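PDB 2X9Q: Cyclo(L-tyrosyl-L-tyrosyl) synthase from Mycobacterium tuberculosis, which catalyses the ATP-independent joining of two tyrosines, delivered as L-tyrosyl-tRNA(Tyr), into cyclo(L-tyrosyl-L-tyrosyl), probably an intermediate on the way to mycocyclosin. Local coordinates for residues A[83-88]-A[113-118]; A[89-94]-A[251-256]; A[97-102]-A[149-154]. All blocks are in the same frame, centred on the assembly; numbering follows the deposited sequence.

Contact 1 of 3, residues A[83-88]-A[113-118]; sequences AVIGVS and VDFVYT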
loop_
_atom_site.group_PDB
_atom_site.type_symbol
_atom_site.label_atom_id
_atom_site.label_comp_id
_atom_site.label_asym_id
_atom_site.label_seq_id
_atom_site.Cartn_x
_atom_site.Cartn_y
_atom_site.Cartn_z
ATOM N N ALA A 83 11.578 -2.054 -1.715
ATOM C CA ALA A 83 10.434 -1.485 -0.987
ATOM C C ALA A 83 9.405 -0.898 -1.979
ATOM O O ALA A 83 9.756 -0.233 -2.986
ATOM C CB ALA A 83 10.858 -0.442 0.063
ATOM N N VAL A 84 8.128 -1.107 -1.648
ATOM C CA VAL A 84 7.044 -0.256 -2.197
ATOM C C VAL A 84 6.741 0.811 -1.151
ATOM O O VAL A 84 6.455 0.493 -0.006
ATOM C CB VAL A 84 5.756 -1.095 -2.446
ATOM C CG1 VAL A 84 4.539 -0.151 -2.903
ATOM C CG2 VAL A 84 6.062 -2.133 -3.568
ATOM N N ILE A 85 6.781 2.073 -1.578
ATOM C CA ILE A 85 6.334 3.207 -0.788
ATOM C C ILE A 85 5.009 3.638 -1.428
ATOM O O ILE A 85 5.027 4.266 -2.491
ATOM C CB ILE A 85 7.389 4.308 -0.875
ATOM C CG1 ILE A 85 8.710 3.712 -0.244
ATOM C CG2 ILE A 85 7.051 5.518 0.039
ATOM C CD1 ILE A 85 9.833 4.773 -0.110
ATOM N N GLY A 86 3.891 3.233 -0.842
ATOM C CA GLY A 86 2.587 3.544 -1.425
ATOM C C GLY A 86 2.277 5.008 -1.103
ATOM O O GLY A 86 2.709 5.523 -0.041
ATOM N N VAL A 87 1.627 5.706 -2.039
ATOM C CA VAL A 87 1.345 7.136 -1.792
ATOM C C VAL A 87 -0.144 7.360 -2.145
ATOM O O VAL A 87 -0.588 6.855 -3.127
ATOM C CB VAL A 87 2.280 8.075 -2.653
ATOM C CG1 VAL A 87 1.991 9.538 -2.300
ATOM C CG2 VAL A 87 3.767 7.784 -2.384
ATOM N N SER A 88 -0.912 8.000 -1.256
ATOM C CA SER A 88 -2.349 8.267 -1.433
ATOM C C SER A 88 -2.543 9.707 -1.915
ATOM O O SER A 88 -1.966 10.615 -1.363
ATOM C CB SER A 88 -3.065 8.212 -0.086
ATOM O OG SER A 88 -2.738 6.969 0.505
ATOM N N VAL A 113 13.587 0.768 -5.192
ATOM C CA VAL A 113 12.459 1.377 -4.462
ATOM C C VAL A 113 11.422 1.803 -5.473
ATOM O O VAL A 113 11.771 2.496 -6.478
ATOM C CB VAL A 113 12.854 2.603 -3.650
ATOM C CG1 VAL A 113 11.578 3.287 -3.007
ATOM C CG2 VAL A 113 13.888 2.268 -2.590
ATOM N N ASP A 114 10.164 1.418 -5.270
ATOM C CA ASP A 114 9.065 1.856 -6.212
ATOM C C ASP A 114 8.023 2.643 -5.399
ATOM O O ASP A 114 7.482 2.100 -4.392
ATOM C CB ASP A 114 8.380 0.689 -6.890
ATOM C CG ASP A 114 9.182 0.127 -8.045
ATOM O OD1 ASP A 114 9.040 0.650 -9.166
ATOM O OD2 ASP A 114 10.006 -0.755 -7.844
ATOM N N PHE A 115 7.817 3.920 -5.743
ATOM C CA PHE A 115 6.748 4.687 -5.171
ATOM C C PHE A 115 5.587 4.246 -6.043
ATOM O O PHE A 115 5.763 4.170 -7.266
ATOM C CB PHE A 115 6.923 6.196 -5.474
ATOM C CG PHE A 115 7.817 6.913 -4.565
ATOM C CD1 PHE A 115 7.403 7.194 -3.285
ATOM C CD2 PHE A 115 9.101 7.319 -4.995
ATOM C CE1 PHE A 115 8.198 7.938 -2.406
ATOM C CE2 PHE A 115 9.933 8.033 -4.114
ATOM C CZ PHE A 115 9.470 8.356 -2.830
ATOM N N VAL A 116 4.430 3.938 -5.452
ATOM C CA VAL A 116 3.245 3.579 -6.250
ATOM C C VAL A 116 2.078 4.456 -5.718
ATOM O O VAL A 116 1.746 4.403 -4.571
ATOM C CB VAL A 116 2.920 2.070 -6.064
ATOM C CG1 VAL A 116 1.642 1.730 -6.783
ATOM C CG2 VAL A 116 4.128 1.161 -6.615
ATOM N N TYR A 117 1.509 5.315 -6.558
ATOM C CA TYR A 117 0.418 6.155 -6.094
ATOM C C TYR A 117 -0.910 5.592 -6.547
ATOM O O TYR A 117 -1.066 5.046 -7.663
ATOM C CB TYR A 117 0.588 7.652 -6.484
ATOM C CG TYR A 117 0.625 7.881 -7.977
ATOM C CD1 TYR A 117 1.819 7.760 -8.659
ATOM C CD2 TYR A 117 -0.560 8.167 -8.728
ATOM C CE1 TYR A 117 1.893 7.947 -10.025
ATOM C CE2 TYR A 117 -0.488 8.353 -10.149
ATOM C CZ TYR A 117 0.735 8.300 -10.749
ATOM O OH TYR A 117 0.882 8.375 -12.125
ATOM N N THR A 118 -1.875 5.694 -5.661
ATOM C CA THR A 118 -3.167 5.080 -5.948
ATOM C C THR A 118 -3.972 6.012 -6.903
ATOM O O THR A 118 -4.172 7.150 -6.588
ATOM C CB THR A 118 -3.902 4.692 -4.662
ATOM O OG1 THR A 118 -3.128 3.674 -4.018
ATOM C CG2 THR A 118 -5.318 4.013 -5.009
#
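Ala83 pairs with Val113, and the register then runs without a break to Val87 beside Tyr117, as in a regular parallel pair of strands; the two short axes are inclined at 24°. Five backbone hydrogen bonds carry it. The first, Asp114 N to Ala83 O (2.8 Å), is nearly straight, 173° at the hydrogen. Residues 85 and 87 then use both N-H and carbonyl: Ile85 N gives to Asp114 O, Val116 N to Ile85 O from above the carbonyl plane, and Val87 N to Val116 O. Thr118 N closes the series on Val87 O at 3.1 Å. CA-H...O contacts accompany these bonds, such as Val84 CA to Asp114 O at 3.2 Å.

Apolar contacts cover both faces. Ile85 CG2 lies 3.6 Å from Phe115 CE1, the two side chains running side by side. The CG1 branch, anti to the carbonyl carbon (chi1 -62°), carries CD1 to Val113 CG1 at 3.7 Å, while Val87 CG2 reaches Phe115 CD1. On the other face Val84 CG1 meets Val116 CG2 at 4.0 Å.

Asp114 is salt-bridged to Arg168 and Arg112. The strand ends lead to Ser88, the probable nucleophile, and Thr118, whose OG1 is hydrogen-bonded to Glu233, probably important in catalysis. Helix 96-109 links the strands in a beta-alpha-beta unit; helix 133-158 packs on Val87 and Phe115, helix 220-244 on Val84 and Val116.

Contact 2 of 3, residues A[89-94]-A[251-256]; sequences PGNSYF and NCYHQS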
loop_
_atom_site.group_PDB
_atom_site.type_symbol
_atom_site.label_atom_id
_atom_site.label_comp_id
_atom_site.label_asym_id
_atom_site.label_seq_id
_atom_site.Cartn_x
_atom_site.Cartn_y
_atom_site.Cartn_z
ATOM N N PRO A 89 -3.386 9.915 -2.902
ATOM C CA PRO A 89 -3.595 11.270 -3.448
ATOM C C PRO A 89 -4.448 12.041 -2.423
ATOM O O PRO A 89 -5.117 11.407 -1.601
ATOM C CB PRO A 89 -4.336 10.964 -4.764
ATOM C CG PRO A 89 -5.154 9.767 -4.440
ATOM C CD PRO A 89 -4.174 8.893 -3.626
ATOM N N GLY A 90 -4.381 13.369 -2.377
ATOM C CA GLY A 90 -5.264 14.100 -1.435
ATOM C C GLY A 90 -4.908 13.978 0.055
ATOM O O GLY A 90 -5.709 14.268 0.925
ATOM N N ASN A 91 -3.678 13.579 0.359
ATOM C CA ASN A 91 -3.279 13.264 1.737
ATOM C C ASN A 91 -2.107 14.130 2.019
ATOM O O ASN A 91 -0.992 13.881 1.484
ATOM C CB ASN A 91 -2.894 11.783 1.830
ATOM C CG ASN A 91 -2.666 11.333 3.252
ATOM O OD1 ASN A 91 -2.100 12.078 4.057
ATOM N ND2 ASN A 91 -3.146 10.110 3.586
ATOM N N SER A 92 -2.301 15.153 2.861
ATOM C CA SER A 92 -1.211 16.132 3.071
ATOM C C SER A 92 0.054 15.568 3.753
ATOM O O SER A 92 1.091 16.200 3.751
ATOM C CB SER A 92 -1.682 17.316 3.888
ATOM O OG SER A 92 -2.207 16.777 5.107
ATOM N N TYR A 93 -0.011 14.387 4.333
ATOM C CA TYR A 93 1.228 13.746 4.857
ATOM C C TYR A 93 2.312 13.696 3.770
ATOM O O TYR A 93 3.506 13.860 4.040
ATOM C CB TYR A 93 0.869 12.318 5.345
ATOM C CG TYR A 93 2.070 11.554 5.847
ATOM C CD1 TYR A 93 2.574 11.775 7.143
ATOM C CD2 TYR A 93 2.711 10.590 5.037
ATOM C CE1 TYR A 93 3.705 11.028 7.635
ATOM C CE2 TYR A 93 3.789 9.875 5.495
ATOM C CZ TYR A 93 4.282 10.070 6.799
ATOM O OH TYR A 93 5.400 9.332 7.207
ATOM N N PHE A 94 1.907 13.452 2.527
ATOM C CA PHE A 94 2.863 13.329 1.408
ATOM C C PHE A 94 3.246 14.647 0.803
ATOM O O PHE A 94 3.018 14.904 -0.386
ATOM C CB PHE A 94 2.400 12.300 0.322
ATOM C CG PHE A 94 2.192 10.895 0.914
ATOM C CD1 PHE A 94 3.315 10.096 1.209
ATOM C CD2 PHE A 94 0.892 10.400 1.192
ATOM C CE1 PHE A 94 3.153 8.793 1.772
ATOM C CE2 PHE A 94 0.689 9.121 1.811
ATOM C CZ PHE A 94 1.864 8.318 2.059
ATOM N N ASN A 251 6.456 -3.752 1.919
ATOM C CA ASN A 251 5.434 -2.788 1.514
ATOM C C ASN A 251 5.219 -1.805 2.663
ATOM O O ASN A 251 4.856 -2.206 3.797
ATOM C CB ASN A 251 4.157 -3.550 1.076
ATOM C CG ASN A 251 3.192 -2.597 0.337
ATOM O OD1 ASN A 251 3.026 -1.467 0.773
ATOM N ND2 ASN A 251 2.556 -3.056 -0.709
ATOM N N CYS A 252 5.532 -0.508 2.422
ATOM C CA CYS A 252 5.654 0.447 3.542
ATOM C C CYS A 252 4.634 1.531 3.557
ATOM O O CYS A 252 4.389 2.181 2.491
ATOM C CB CYS A 252 7.031 1.159 3.480
ATOM S SG CYS A 252 8.381 -0.050 3.569
ATOM N N TYR A 253 4.060 1.793 4.734
ATOM C CA TYR A 253 3.077 2.900 4.836
ATOM C C TYR A 253 3.137 3.433 6.228
ATOM O O TYR A 253 3.668 2.771 7.109
ATOM C CB TYR A 253 1.640 2.379 4.498
ATOM C CG TYR A 253 0.675 3.448 4.065
ATOM C CD1 TYR A 253 0.955 4.233 2.944
ATOM C CD2 TYR A 253 -0.523 3.692 4.799
ATOM C CE1 TYR A 253 0.080 5.269 2.547
ATOM C CE2 TYR A 253 -1.408 4.726 4.402
ATOM C CZ TYR A 253 -1.097 5.484 3.292
ATOM O OH TYR A 253 -1.942 6.466 2.846
ATOM N N HIS A 254 2.584 4.616 6.450
ATOM C CA HIS A 254 2.683 5.227 7.756
ATOM C C HIS A 254 1.551 4.788 8.687
ATOM O O HIS A 254 1.480 5.302 9.806
ATOM C CB HIS A 254 2.684 6.778 7.668
ATOM C CG HIS A 254 1.505 7.365 6.928
ATOM N ND1 HIS A 254 1.330 7.222 5.581
ATOM C CD2 HIS A 254 0.477 8.159 7.354
ATOM C CE1 HIS A 254 0.208 7.812 5.200
ATOM N NE2 HIS A 254 -0.342 8.378 6.264
ATOM N N GLN A 255 0.673 3.899 8.229
ATOM C CA GLN A 255 -0.381 3.279 9.074
ATOM C C GLN A 255 -0.392 1.792 8.726
ATOM O O GLN A 255 -0.173 1.463 7.573
ATOM C CB GLN A 255 -1.778 3.785 8.657
ATOM C CG GLN A 255 -2.067 5.220 8.984
ATOM C CD GLN A 255 -3.246 5.771 8.158
ATOM O OE1 GLN A 255 -3.991 5.026 7.494
ATOM N NE2 GLN A 255 -3.394 7.090 8.172
ATOM N N SER A 256 -0.718 0.870 9.649
ATOM C CA SER A 256 -0.757 -0.549 9.188
ATOM C C SER A 256 -1.907 -0.774 8.200
ATOM O O SER A 256 -2.942 -0.139 8.287
ATOM C CB SER A 256 -0.728 -1.611 10.311
ATOM O OG SER A 256 -1.739 -1.273 11.194
HETATM O O HOH W 1 -2.718 9.750 6.594
#
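Tyr93 and His254 lie face to face, ring planes 14° apart and centroids separated by 4.0 Å. The two side chains run antiparallel over one another: Tyr93 CD2 sits over the centre of the imidazole, whereas His254 CG falls toward the rim of the phenol ring. Tyr93 holds CG anti to its own N (chi1 178°), and His254 has CG between N and the carbonyl carbon (chi1 55°); these torsions send both side chains into the gap between the segments.

Phe94 stands steeply to this stack, its plane turned 79° from that of His254, with CZ 3.6 Å from His254 CE1. The same CZ touches Tyr253 CE1, which approaches at the edge of the phenyl ring. Together Tyr93, Phe94 and His254 form an aromatic cluster.

Asn91 adds a polar link. Its OD1 accepts from Tyr93 N (3.1 Å), an Asx turn that orients the amide, and its ND2 donates to a water 3.1 Å away; the same water is hydrogen-bonded to His254 NE2 (2.8 Å), in the imidazole plane, and so bridges the segments. As in related enzymes, Asn91 and Tyr253 probably bind substrate, and Tyr253 OH is hydrogen-bonded to Ser88. The 89-94 loop leads from strand 82-87 into helix 96-109, and Tyr253 ends strand 249-253, flanked by strand 276-283.

Contact 3 of 3, residues A[97-102]-A[149-154]; sequences QRLRDL and AKITTT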
loop_
_atom_site.group_PDB
_atom_site.type_symbol
_atom_site.label_atom_id
_atom_site.label_comp_id
_atom_site.label_asym_id
_atom_site.label_seq_id
_atom_site.Cartn_x
_atom_site.Cartn_y
_atom_site.Cartn_z
ATOM N N GLN A 97 8.652 17.559 0.917
ATOM C CA GLN A 97 9.793 17.202 1.804
ATOM C C GLN A 97 9.650 15.723 2.307
ATOM O O GLN A 97 10.654 15.006 2.366
ATOM C CB GLN A 97 9.836 18.154 3.036
ATOM C CG GLN A 97 11.088 17.930 4.001
ATOM C CD GLN A 97 12.409 17.999 3.201
ATOM O OE1 GLN A 97 13.162 16.999 3.062
ATOM N NE2 GLN A 97 12.654 19.166 2.582
ATOM N N ARG A 98 8.428 15.307 2.699
ATOM C CA ARG A 98 8.245 13.945 3.224
ATOM C C ARG A 98 8.583 12.942 2.126
ATOM O O ARG A 98 9.188 11.931 2.415
ATOM C CB ARG A 98 6.818 13.679 3.694
ATOM C CG ARG A 98 6.610 12.234 4.360
ATOM C CD ARG A 98 7.011 12.401 5.766
ATOM N NE ARG A 98 5.895 13.162 6.317
ATOM C CZ ARG A 98 5.963 13.940 7.384
ATOM N NH1 ARG A 98 7.113 14.057 8.071
ATOM N NH2 ARG A 98 4.851 14.573 7.760
ATOM N N LEU A 99 8.185 13.214 0.870
ATOM C CA LEU A 99 8.486 12.289 -0.240
ATOM C C LEU A 99 9.991 12.217 -0.472
ATOM O O LEU A 99 10.549 11.147 -0.761
ATOM C CB LEU A 99 7.767 12.703 -1.519
ATOM C CG LEU A 99 6.224 12.463 -1.472
ATOM C CD1 LEU A 99 5.590 13.252 -2.654
ATOM C CD2 LEU A 99 5.952 10.913 -1.599
ATOM N N ARG A 100 10.653 13.378 -0.434
ATOM C CA ARG A 100 12.121 13.341 -0.548
ATOM C C ARG A 100 12.757 12.537 0.591
ATOM O O ARG A 100 13.675 11.815 0.370
ATOM C CB ARG A 100 12.692 14.755 -0.516
ATOM C CG ARG A 100 14.146 14.833 -0.959
ATOM C CD ARG A 100 14.569 16.338 -1.017
ATOM N NE ARG A 100 16.020 16.363 -0.906
ATOM C CZ ARG A 100 16.827 16.196 -1.943
ATOM N NH1 ARG A 100 16.329 16.036 -3.188
ATOM N NH2 ARG A 100 18.126 16.195 -1.740
ATOM N N ASP A 101 12.306 12.740 1.804
ATOM C CA ASP A 101 12.899 12.050 2.941
ATOM C C ASP A 101 12.688 10.523 2.769
ATOM O O ASP A 101 13.636 9.697 2.931
ATOM C CB ASP A 101 12.251 12.591 4.214
ATOM C CG ASP A 101 12.755 13.999 4.578
ATOM O OD1 ASP A 101 13.732 14.439 3.929
ATOM O OD2 ASP A 101 12.171 14.619 5.493
ATOM N N LEU A 102 11.495 10.155 2.304
ATOM C CA LEU A 102 11.181 8.745 2.048
ATOM C C LEU A 102 12.059 8.133 0.982
ATOM O O LEU A 102 12.483 6.948 1.059
ATOM C CB LEU A 102 9.667 8.566 1.658
ATOM C CG LEU A 102 8.708 8.573 2.858
ATOM C CD1 LEU A 102 7.176 8.787 2.419
ATOM C CD2 LEU A 102 8.814 7.257 3.666
ATOM N N ALA A 149 2.863 14.490 -9.772
ATOM C CA ALA A 149 3.859 15.475 -10.028
ATOM C C ALA A 149 4.845 15.556 -8.855
ATOM O O ALA A 149 6.036 15.591 -9.075
ATOM C CB ALA A 149 3.173 16.841 -10.214
ATOM N N LYS A 150 4.368 15.601 -7.616
ATOM C CA LYS A 150 5.290 15.665 -6.454
ATOM C C LYS A 150 6.216 14.434 -6.443
ATOM O O LYS A 150 7.421 14.579 -6.221
ATOM C CB LYS A 150 4.589 15.753 -5.127
ATOM C CG LYS A 150 3.789 17.065 -5.011
ATOM C CD LYS A 150 2.935 16.964 -3.738
ATOM C CE LYS A 150 2.262 18.283 -3.442
ATOM N NZ LYS A 150 1.804 18.285 -1.971
ATOM N N ILE A 151 5.662 13.247 -6.739
ATOM C CA ILE A 151 6.509 12.073 -6.753
ATOM C C ILE A 151 7.469 12.157 -7.902
ATOM O O ILE A 151 8.642 11.855 -7.696
ATOM C CB ILE A 151 5.743 10.754 -6.743
ATOM C CG1 ILE A 151 4.812 10.685 -5.497
ATOM C CG2 ILE A 151 6.712 9.579 -6.768
ATOM C CD1 ILE A 151 3.607 9.612 -5.775
ATOM N N THR A 152 6.981 12.508 -9.115
ATOM C CA THR A 152 7.854 12.571 -10.272
ATOM C C THR A 152 9.012 13.544 -10.044
ATOM O O THR A 152 10.141 13.193 -10.342
ATOM C CB THR A 152 7.060 12.842 -11.558
ATOM O OG1 THR A 152 6.026 11.850 -11.610
ATOM C CG2 THR A 152 7.967 12.797 -12.945
ATOM N N THR A 153 8.766 14.716 -9.444
ATOM C CA THR A 153 9.849 15.674 -9.185
ATOM C C THR A 153 10.834 15.036 -8.208
ATOM O O THR A 153 12.050 15.097 -8.401
ATOM C CB THR A 153 9.254 16.974 -8.593
ATOM O OG1 THR A 153 8.333 17.516 -9.554
ATOM C CG2 THR A 153 10.400 18.078 -8.186
ATOM N N THR A 154 10.303 14.448 -7.132
ATOM C CA THR A 154 11.148 13.721 -6.176
ATOM C C THR A 154 12.137 12.741 -6.842
ATOM O O THR A 154 13.346 12.744 -6.560
ATOM C CB THR A 154 10.283 13.008 -5.119
ATOM O OG1 THR A 154 9.454 13.978 -4.451
ATOM C CG2 THR A 154 11.233 12.339 -4.097
#
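Leu99 reaches from its helix onto residues 149-154, and its side chain touches three residues in turn. CB starts beside Thr154, with the hydroxyl OG1 3.6 Å away. CG is anti to the carbonyl carbon (chi1 -71°), and beyond it the chain forks. CD1 goes farther across: it comes to 3.7 Å from Lys150 CB and 3.9 Å from Ile151 CG1, so it rests against two consecutive residues of the facing helix. CD2 also approaches Ile151 CG1, at 4.1 Å, placing that one methylene near both methyls of the fork. The leucine crosses Lys150 and Ile151 at about a right angle.

These contacts join helix 96-109, the connecting helix of a beta-alpha-beta unit, to the long helix 133-158, both lying on the same face of the central sheet of this HUP-clan, Rossmann-like domain. The axes of the two short segments come within 9.5 Å and are inclined at 44°. Beneath them, Leu99 and Ile151 also touch Val87 and Phe115 of the sheet, so the interface continues into the hydrophobic core.

At Thr154 the backbones come near: its CG2 lies 3.6 Å from Leu99 O and 3.8 Å from Arg100 CA, and Arg100 and Thr154 have the nearest CA pair. Its OG1 donates to Lys150 O (2.8 Å) within its own helix. That carbonyl also takes the ordinary helical bond from Thr154 N, the two donors arriving from opposite faces of its plane; the buried hydroxyl thus spends its proton inside the helix while its methyl faces helix 96-109. Beyond CB the Lys150 chain runs extended, away from the leucine, and Arg100 sends its guanidinium to a salt bridge with Glu157.

Overall arrangement
Contacts 1 and 3 are buried, whereas contact 2 lies at the surface, where a strand end and a loop probably line the substrate site. Contact 1 is held by main-chain hydrogen bonds between neighbouring strands, contact 3 by mainly apolar packing between helices, and contact 2 by aromatic rings with a water bridge. Strands 82-87 and 249-253 are adjacent in the sheet, and Val84 O to Cys252 N (2.8 Å) joins contact 1 to contact 2. Phe115 CB meets Ile151 CG2 at 3.6 Å, seating contact 3 on the sheet. Between contacts 2 and 3, Tyr93 forms a cation-pi pair with Arg98, and Phe94 packs against Leu102.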